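Local coordinates for protein tapirin (Caldicellulosiruptor kristjanssonii, PDB 6N2B) that binds cellulose and is thought to attach the cell to it, through a calcium-containing beta-helical C-terminal domain, at residues I333-K338 with T354-Q359; V377-S382 with P398-P403; G471-N476 with L495-P500. All blocks are in the same frame, centred on the assembly; numbering follows the deposited sequence.

Interaction 1 (I333-K338 with T354-Q359); sequences IGIVKK and TLYCDQ
Near-equal first torsions set Tyr-356 beside Ile-335: the tyrosine CG (chi1 -51°) and the isoleucine CG1 (chi1 -47°) each stand opposite their own carbonyl carbon. Paired across the parallel ladder, the two residues share a face of the sheet, and the matching torsions make their side chains run alongside each other, Ile-335 CG1 lying 4.1 Å from Tyr-356 CD1. Ile-333 CG1 comes to the ring more loosely, near its plane at the CE1 edge, and the carbonyl oxygen of Gly-334 also lies in plane at the ring's edge. Beneath these side chains the strands run parallel and in step. Gly-334 N donates to Thr-354 O at 2.9 Å, Tyr-356 N returns a bond to Gly-334 O, and Val-336 N reaches Tyr-356 O at 3.0 Å. This is the coil-on-coil stacking of a parallel beta-helix, in which strands 333-336 and 354-357 occupy equivalent places on one face. Val-336 and Cys-357 point to the other, buried face, where Val-336 CG2 packs 3.6 Å from Cys-357 CB. Both chains turn a corner at Lys-337 and Asp-358; a weak bond from Asp-358 N to Val-336 O leads into it, and Gln-359 N to Lys-337 O, 3.1 Å, keeps the coils in register round it. Past the corner the extended chain of Lys-338 crosses Gln-359 obliquely, its CG 3.7 Å from Gln-359 CB, and carries NZ on to a salt bridge with Glu-361. Cutting this lysine back to an alanine here is likely to leave Glu-361 without its charged mate and to bare the CB of Gln-359.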
loop_
_atom_site.group_PDB
_atom_site.type_symbol
_atom_site.label_atom_id
_atom_site.label_comp_id
_atom_site.label_asym_id
_atom_site.label_seq_id
_atom_site.Cartn_x
_atom_site.Cartn_y
_atom_site.Cartn_z
ATOM N N ILE A 333 7.559 -12.452 15.424
ATOM C CA ILE A 333 6.459 -13.379 15.719
ATOM C C ILE A 333 5.642 -13.666 14.464
ATOM O O ILE A 333 5.495 -12.815 13.583
ATOM C CB ILE A 333 5.565 -12.839 16.865
ATOM C CG1 ILE A 333 4.638 -13.929 17.386
ATOM C CG2 ILE A 333 4.773 -11.654 16.398
ATOM C CD1 ILE A 333 3.948 -13.555 18.686
ATOM N N GLY A 334 5.111 -14.879 14.389
ATOM C CA GLY A 334 4.199 -15.265 13.337
ATOM C C GLY A 334 3.103 -16.168 13.870
ATOM O O GLY A 334 3.366 -17.067 14.678
ATOM N N ILE A 335 1.862 -15.906 13.455
ATOM C CA ILE A 335 0.721 -16.768 13.743
ATOM C C ILE A 335 -0.100 -16.903 12.474
ATOM O O ILE A 335 -0.836 -15.983 12.106
ATOM C CB ILE A 335 -0.161 -16.216 14.872
ATOM C CG1 ILE A 335 0.680 -15.783 16.067
ATOM C CG2 ILE A 335 -1.200 -17.249 15.246
ATOM C CD1 ILE A 335 -0.124 -15.119 17.174
ATOM N N VAL A 336 0.020 -18.040 11.791
ATOM C CA VAL A 336 -0.611 -18.240 10.494
ATOM C C VAL A 336 -1.316 -19.589 10.488
ATOM O O VAL A 336 -1.048 -20.457 11.317
ATOM C CB VAL A 336 0.403 -18.161 9.331
ATOM C CG1 VAL A 336 1.341 -17.004 9.531
ATOM C CG2 VAL A 336 1.168 -19.466 9.191
ATOM N N LYS A 337 -2.251 -19.737 9.549
ATOM C CA LYS A 337 -2.930 -21.012 9.355
ATOM C C LYS A 337 -1.974 -22.044 8.769
ATOM O O LYS A 337 -1.916 -23.191 9.227
ATOM C CB LYS A 337 -4.150 -20.819 8.439
ATOM C CG LYS A 337 -5.102 -22.031 8.288
ATOM C CD LYS A 337 -5.841 -22.307 9.602
ATOM C CE LYS A 337 -7.123 -23.099 9.389
ATOM N NZ LYS A 337 -7.444 -23.955 10.573
ATOM N N LYS A 338 -1.215 -21.648 7.759
ATOM C CA LYS A 338 -0.320 -22.555 7.065
ATOM C C LYS A 338 0.870 -21.758 6.543
ATOM O O LYS A 338 0.739 -20.595 6.151
ATOM C CB LYS A 338 -1.040 -23.287 5.917
ATOM C CG LYS A 338 -0.348 -24.572 5.477
ATOM C CD LYS A 338 -1.036 -25.273 4.317
ATOM C CE LYS A 338 -0.287 -26.580 3.977
ATOM N NZ LYS A 338 -0.802 -27.354 2.806
ATOM N N THR A 354 9.410 -16.354 17.112
ATOM C CA THR A 354 8.630 -17.584 17.170
ATOM C C THR A 354 7.570 -17.557 16.082
ATOM O O THR A 354 6.792 -16.605 15.996
ATOM C CB THR A 354 7.951 -17.782 18.534
ATOM O OG1 THR A 354 8.941 -17.846 19.574
ATOM C CG2 THR A 354 7.166 -19.063 18.532
ATOM N N LEU A 355 7.537 -18.591 15.257
ATOM C CA LEU A 355 6.443 -18.812 14.322
ATOM C C LEU A 355 5.494 -19.861 14.895
ATOM O O LEU A 355 5.942 -20.906 15.376
ATOM C CB LEU A 355 6.983 -19.268 12.963
ATOM C CG LEU A 355 5.932 -19.825 11.986
ATOM C CD1 LEU A 355 4.817 -18.821 11.773
ATOM C CD2 LEU A 355 6.531 -20.218 10.641
ATOM N N TYR A 356 4.192 -19.586 14.854
ATOM C CA TYR A 356 3.166 -20.594 15.097
ATOM C C TYR A 356 2.370 -20.780 13.821
ATOM O O TYR A 356 1.922 -19.798 13.227
ATOM C CB TYR A 356 2.209 -20.200 16.223
ATOM C CG TYR A 356 2.868 -19.765 17.515
ATOM C CD1 TYR A 356 3.398 -18.478 17.647
ATOM C CD2 TYR A 356 2.940 -20.628 18.616
ATOM C CE1 TYR A 356 3.985 -18.059 18.825
ATOM C CE2 TYR A 356 3.533 -20.216 19.809
ATOM C CZ TYR A 356 4.056 -18.928 19.904
ATOM O OH TYR A 356 4.656 -18.502 21.067
ATOM N N CYS A 357 2.191 -22.027 13.399
ATOM C CA CYS A 357 1.306 -22.315 12.283
ATOM C C CYS A 357 0.570 -23.612 12.555
ATOM O O CYS A 357 1.146 -24.541 13.116
ATOM C CB CYS A 357 2.068 -22.416 10.966
ATOM S SG CYS A 357 3.435 -23.598 10.957
ATOM N N ASP A 358 -0.711 -23.669 12.177
ATOM C CA ASP A 358 -1.458 -24.908 12.343
ATOM C C ASP A 358 -0.868 -26.006 11.471
ATOM O O ASP A 358 -0.811 -27.171 11.880
ATOM C CB ASP A 358 -2.938 -24.686 12.021
ATOM C CG ASP A 358 -3.769 -25.966 12.144
ATOM O OD1 ASP A 358 -4.062 -26.390 13.291
ATOM O OD2 ASP A 358 -4.131 -26.549 11.091
ATOM N N GLN A 359 -0.392 -25.649 10.281
ATOM C CA GLN A 359 0.236 -26.606 9.386
ATOM C C GLN A 359 1.514 -26.029 8.795
ATOM O O GLN A 359 1.629 -24.821 8.558
ATOM C CB GLN A 359 -0.711 -27.015 8.258
ATOM C CG GLN A 359 -1.746 -28.014 8.696
ATOM C CD GLN A 359 -2.784 -28.243 7.643
ATOM O OE1 GLN A 359 -2.460 -28.513 6.478
ATOM N NE2 GLN A 359 -4.051 -28.129 8.035
#

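Interaction 2 (V377-S382 with P398-P403)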
loop_
_atom_site.group_PDB
_atom_site.type_symbol
_atom_site.label_atom_id
_atom_site.label_comp_id
_atom_site.label_asym_id
_atom_site.label_seq_id
_atom_site.Cartn_x
_atom_site.Cartn_y
_atom_site.Cartn_z
ATOM N N VAL A 377 6.713 -23.562 15.741
ATOM C CA VAL A 377 5.742 -24.409 16.442
ATOM C C VAL A 377 4.576 -24.711 15.512
ATOM O O VAL A 377 3.765 -23.822 15.226
ATOM C CB VAL A 377 5.230 -23.753 17.724
ATOM C CG1 VAL A 377 4.213 -24.657 18.395
ATOM C CG2 VAL A 377 6.380 -23.446 18.636
ATOM N N THR A 378 4.463 -25.965 15.072
ATOM C CA THR A 378 3.408 -26.367 14.147
ATOM C C THR A 378 2.591 -27.510 14.735
ATOM O O THR A 378 3.091 -28.301 15.530
ATOM C CB THR A 378 3.988 -26.773 12.772
ATOM O OG1 THR A 378 2.929 -26.873 11.813
ATOM C CG2 THR A 378 4.734 -28.106 12.847
ATOM N N ARG A 379 1.322 -27.591 14.345
ATOM C CA ARG A 379 0.464 -28.688 14.785
ATOM C C ARG A 379 0.559 -29.911 13.880
ATOM O O ARG A 379 0.284 -31.028 14.339
ATOM C CB ARG A 379 -1.001 -28.225 14.882
ATOM C CG ARG A 379 -1.231 -27.185 15.977
ATOM C CD ARG A 379 -2.703 -26.993 16.338
ATOM N NE ARG A 379 -2.881 -25.890 17.288
ATOM C CZ ARG A 379 -3.308 -24.667 16.955
ATOM N NH1 ARG A 379 -3.610 -24.377 15.693
ATOM N NH2 ARG A 379 -3.431 -23.726 17.883
ATOM N N ALA A 380 0.945 -29.723 12.618
ATOM C CA ALA A 380 1.156 -30.806 11.667
ATOM C C ALA A 380 2.211 -30.370 10.663
ATOM O O ALA A 380 2.387 -29.172 10.412
ATOM C CB ALA A 380 -0.133 -31.194 10.943
ATOM N N ILE A 381 2.897 -31.352 10.080
ATOM C CA ILE A 381 4.081 -31.115 9.261
ATOM C C ILE A 381 4.081 -32.095 8.095
ATOM O O ILE A 381 3.512 -33.190 8.177
ATOM C CB ILE A 381 5.365 -31.255 10.106
ATOM C CG1 ILE A 381 6.608 -30.795 9.342
ATOM C CG2 ILE A 381 5.509 -32.688 10.576
ATOM C CD1 ILE A 381 7.825 -30.625 10.233
ATOM N N SER A 382 4.722 -31.692 6.996
ATOM C CA SER A 382 4.781 -32.535 5.805
ATOM C C SER A 382 5.971 -32.075 4.969
ATOM O O SER A 382 5.854 -31.109 4.213
ATOM C CB SER A 382 3.487 -32.462 5.005
ATOM O OG SER A 382 3.694 -32.899 3.663
ATOM N N PRO A 398 0.321 -31.407 18.018
ATOM C CA PRO A 398 -1.032 -31.315 17.436
ATOM C C PRO A 398 -2.045 -30.567 18.290
ATOM O O PRO A 398 -3.121 -30.218 17.777
ATOM C CB PRO A 398 -1.436 -32.786 17.266
ATOM C CG PRO A 398 -0.131 -33.505 17.102
ATOM C CD PRO A 398 0.837 -32.785 18.009
ATOM N N SER A 399 -1.748 -30.307 19.557
ATOM C CA SER A 399 -2.670 -29.634 20.460
ATOM C C SER A 399 -2.066 -28.336 20.988
ATOM O O SER A 399 -2.400 -27.875 22.088
ATOM C CB SER A 399 -3.066 -30.566 21.607
ATOM O OG SER A 399 -2.242 -30.365 22.754
ATOM N N ALA A 400 -1.163 -27.744 20.210
ATOM C CA ALA A 400 -0.498 -26.526 20.640
ATOM C C ALA A 400 -1.505 -25.392 20.826
ATOM O O ALA A 400 -2.517 -25.293 20.121
ATOM C CB ALA A 400 0.579 -26.121 19.631
ATOM N N THR A 401 -1.218 -24.542 21.806
ATOM C CA THR A 401 -1.993 -23.343 22.074
ATOM C C THR A 401 -1.211 -22.146 21.555
ATOM O O THR A 401 -0.085 -21.901 22.003
ATOM C CB THR A 401 -2.265 -23.203 23.570
ATOM O OG1 THR A 401 -3.352 -24.060 23.936
ATOM C CG2 THR A 401 -2.591 -21.754 23.933
ATOM N N PHE A 402 -1.799 -21.408 20.604
ATOM C CA PHE A 402 -1.137 -20.226 20.065
ATOM C C PHE A 402 -1.539 -18.980 20.843
ATOM O O PHE A 402 -2.589 -18.947 21.493
ATOM C CB PHE A 402 -1.484 -20.046 18.591
ATOM C CG PHE A 402 -1.000 -21.162 17.710
ATOM C CD1 PHE A 402 -0.095 -22.106 18.186
ATOM C CD2 PHE A 402 -1.440 -21.260 16.394
ATOM C CE1 PHE A 402 0.350 -23.133 17.374
ATOM C CE2 PHE A 402 -0.990 -22.285 15.568
ATOM C CZ PHE A 402 -0.099 -23.222 16.057
ATOM N N PRO A 403 -0.713 -17.940 20.824
ATOM C CA PRO A 403 -1.119 -16.673 21.449
ATOM C C PRO A 403 -2.224 -16.008 20.644
ATOM O O PRO A 403 -2.574 -16.414 19.534
ATOM C CB PRO A 403 0.160 -15.826 21.470
ATOM C CG PRO A 403 1.101 -16.507 20.516
ATOM C CD PRO A 403 0.714 -17.954 20.448
#
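Arg-379 marks the corner between strands 375-378 and 380-384, and its CA lies 4.0 Å from that of Pro-398 in an irregular segment, with Pro-398 CA directed at Arg-379 O in a CA-H...O contact. From this corner the arginine chain stretches out straight beyond CG, passing the carbonyl oxygen of Pro-398 at CD, and delivers its guanidinium to Ala-400. NE and NH2 grip Ala-400 O side-on, each at 2.9 Å; the oxygen sits in the guanidinium plane, while both nitrogens approach from the same face of the carbonyl. Here the chain has left the ladder of the beta-helix after its strand 393-396, and the irregular segment 398-403 lies against the outside of the terminal coils. One face of the guanidinium rests flat on the Phe-402 ring, the planes 21° apart, in a cation-pi stack with CZ 3.7 Å from the ring centroid. NH1, meanwhile, forms a salt bridge with Asp-358 of the preceding coil, so the group is fixed through its edges as well as a face. Beside it Val-377 CG1, anti to the backbone N (chi1 179°), reaches Ala-400 CB at 4.1 Å and Phe-402 CE1 at 4.3 Å.

Interaction 3 (G471-N476 with L495-P500); sequences GSFPSN and LPLYNP
Phe-473 packs on Pro-496 where the loop between helix 459-470 and strand 478-483 meets a type I beta turn, Leu-495 to Tyr-498, closed by a bond from Tyr-498 N to Leu-495 O. Strand 478-483 runs parallel to 510-513, which lies beside 207-211, so the contact joins two connections at this end of the beta-helical fold. CB of Phe-473 leaves the backbone toward the turn, and CG is anti to the backbone N (chi1 -168°), carrying the ring to the turn, where chi2 of -19° presents one face to the proline. CG meets Pro-496 CG at 3.8 Å, and CD1 lies near that same proline carbon. CD2, CE1, CE2 and CZ all lie nearest Pro-496 CD, CE2 at 3.8 Å. Pro-496 CD thus stands over the ring centre, 3.7 Å from the centroid and 7° off the normal, in a CH-pi contact. CE1 has a further neighbour, Leu-497 CD2, at 4.2 Å. The ring also touches Val-466 and Asn-467 of helix 459-470, the helix that bears the calcium ligand Glu-465; the side chains of Phe-473 and Glu-465 are about 8 Å apart. No hydrogen bond links the two segments: Ser-475 meets Pro-496 O through CB, while its own carbonyl oxygen lies 3.6 Å from Leu-497 CD2.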
loop_
_atom_site.group_PDB
_atom_site.type_symbol
_atom_site.label_atom_id
_atom_site.label_comp_id
_atom_site.label_asym_id
_atom_site.label_seq_id
_atom_site.Cartn_x
_atom_site.Cartn_y
_atom_site.Cartn_z
ATOM N N GLY A 471 -2.913 32.757 -10.526
ATOM C CA GLY A 471 -2.174 33.628 -11.416
ATOM C C GLY A 471 -0.831 33.081 -11.842
ATOM O O GLY A 471 -0.053 33.807 -12.463
ATOM N N SER A 472 -0.530 31.832 -11.503
ATOM C CA SER A 472 0.680 31.136 -11.931
ATOM C C SER A 472 0.522 29.676 -11.532
ATOM O O SER A 472 -0.545 29.252 -11.068
ATOM C CB SER A 472 1.942 31.750 -11.317
ATOM O OG SER A 472 1.946 31.633 -9.899
ATOM N N PHE A 473 1.608 28.924 -11.676
ATOM C CA PHE A 473 1.631 27.495 -11.359
ATOM C C PHE A 473 3.067 27.170 -10.961
ATOM O O PHE A 473 3.859 26.666 -11.768
ATOM C CB PHE A 473 1.166 26.669 -12.567
ATOM C CG PHE A 473 0.874 25.217 -12.271
ATOM C CD1 PHE A 473 1.370 24.584 -11.132
ATOM C CD2 PHE A 473 0.114 24.471 -13.157
ATOM C CE1 PHE A 473 1.103 23.244 -10.883
ATOM C CE2 PHE A 473 -0.164 23.125 -12.910
ATOM C CZ PHE A 473 0.323 22.517 -11.778
ATOM N N PRO A 474 3.463 27.510 -9.731
ATOM C CA PRO A 474 4.866 27.319 -9.344
ATOM C C PRO A 474 5.152 25.850 -9.120
ATOM O O PRO A 474 4.279 25.081 -8.708
ATOM C CB PRO A 474 5.001 28.124 -8.045
ATOM C CG PRO A 474 3.620 28.149 -7.459
ATOM C CD PRO A 474 2.636 27.995 -8.603
ATOM N N SER A 475 6.389 25.458 -9.415
ATOM C CA SER A 475 6.735 24.047 -9.341
ATOM C C SER A 475 6.605 23.500 -7.926
ATOM O O SER A 475 6.396 22.293 -7.757
ATOM C CB SER A 475 8.152 23.837 -9.864
ATOM O OG SER A 475 9.109 24.386 -8.972
ATOM N N ASN A 476 6.684 24.358 -6.911
ATOM C CA ASN A 476 6.643 23.927 -5.519
ATOM C C ASN A 476 5.222 23.824 -4.952
ATOM O O ASN A 476 5.072 23.575 -3.750
ATOM C CB ASN A 476 7.517 24.862 -4.648
ATOM C CG ASN A 476 6.839 26.216 -4.316
ATOM O OD1 ASN A 476 5.790 26.567 -4.859
ATOM N ND2 ASN A 476 7.453 26.971 -3.406
ATOM N N LEU A 495 3.428 19.771 -17.261
ATOM C CA LEU A 495 3.193 20.217 -15.884
ATOM C C LEU A 495 4.502 20.694 -15.259
ATOM O O LEU A 495 5.557 20.089 -15.485
ATOM C CB LEU A 495 2.614 19.092 -15.034
ATOM C CG LEU A 495 1.329 18.438 -15.537
ATOM C CD1 LEU A 495 1.021 17.202 -14.734
ATOM C CD2 LEU A 495 0.175 19.403 -15.438
ATOM N N PRO A 496 4.493 21.784 -14.483
ATOM C CA PRO A 496 5.737 22.231 -13.846
ATOM C C PRO A 496 6.195 21.301 -12.744
ATOM O O PRO A 496 7.299 21.483 -12.212
ATOM C CB PRO A 496 5.377 23.622 -13.297
ATOM C CG PRO A 496 4.106 23.974 -13.912
ATOM C CD PRO A 496 3.385 22.697 -14.182
ATOM N N LEU A 497 5.362 20.329 -12.377
ATOM C CA LEU A 497 5.715 19.290 -11.426
ATOM C C LEU A 497 6.646 18.246 -12.027
ATOM O O LEU A 497 7.201 17.432 -11.276
ATOM C CB LEU A 497 4.438 18.615 -10.904
ATOM C CG LEU A 497 3.311 19.568 -10.499
ATOM C CD1 LEU A 497 1.980 18.829 -10.264
ATOM C CD2 LEU A 497 3.738 20.340 -9.254
ATOM N N TYR A 498 6.819 18.246 -13.353
ATOM C CA TYR A 498 7.690 17.286 -14.013
ATOM C C TYR A 498 9.143 17.668 -13.787
ATOM O O TYR A 498 9.533 18.816 -14.007
ATOM C CB TYR A 498 7.391 17.213 -15.508
ATOM C CG TYR A 498 8.364 16.336 -16.250
ATOM C CD1 TYR A 498 8.246 14.945 -16.212
ATOM C CD2 TYR A 498 9.414 16.889 -16.970
ATOM C CE1 TYR A 498 9.145 14.128 -16.885
ATOM C CE2 TYR A 498 10.321 16.085 -17.642
ATOM C CZ TYR A 498 10.187 14.703 -17.596
ATOM O OH TYR A 498 11.095 13.906 -18.265
ATOM N N ASN A 499 9.934 16.702 -13.327
ATOM C CA ASN A 499 11.361 16.865 -13.104
ATOM C C ASN A 499 12.069 16.180 -14.263
ATOM O O ASN A 499 11.950 14.950 -14.409
ATOM C CB ASN A 499 11.759 16.235 -11.765
ATOM C CG ASN A 499 13.241 16.421 -11.401
ATOM O OD1 ASN A 499 14.084 16.711 -12.247
ATOM N ND2 ASN A 499 13.555 16.221 -10.117
ATOM N N PRO A 500 12.774 16.916 -15.129
ATOM C CA PRO A 500 13.417 16.259 -16.274
ATOM C C PRO A 500 14.605 15.413 -15.866
ATOM O O PRO A 500 14.940 14.452 -16.570
ATOM C CB PRO A 500 13.833 17.434 -17.175
ATOM C CG PRO A 500 13.486 18.702 -16.420
ATOM C CD PRO A 500 13.160 18.332 -15.017
#

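How the interactions relate
Interactions 1 and 2 are neighbours on the beta-helix, their centres 8 Å apart, and strand 354-357 of the first pairs with strand 375-378 of the second. They touch on the outside where the rings of Tyr-356 and Phe-402 meet. Interaction 3 lies on the opposite side of the chain's centre, about 50 Å from interaction 1 between centres, and nearer the calcium. Interaction 1, a backbone ladder between coils, has five buried residues among its twelve touching ones. Interaction 2, with two of six buried, fastens an external segment through one arginine, and interaction 3, with two of four, joins loop and turn by apolar packing beside an exposed serine.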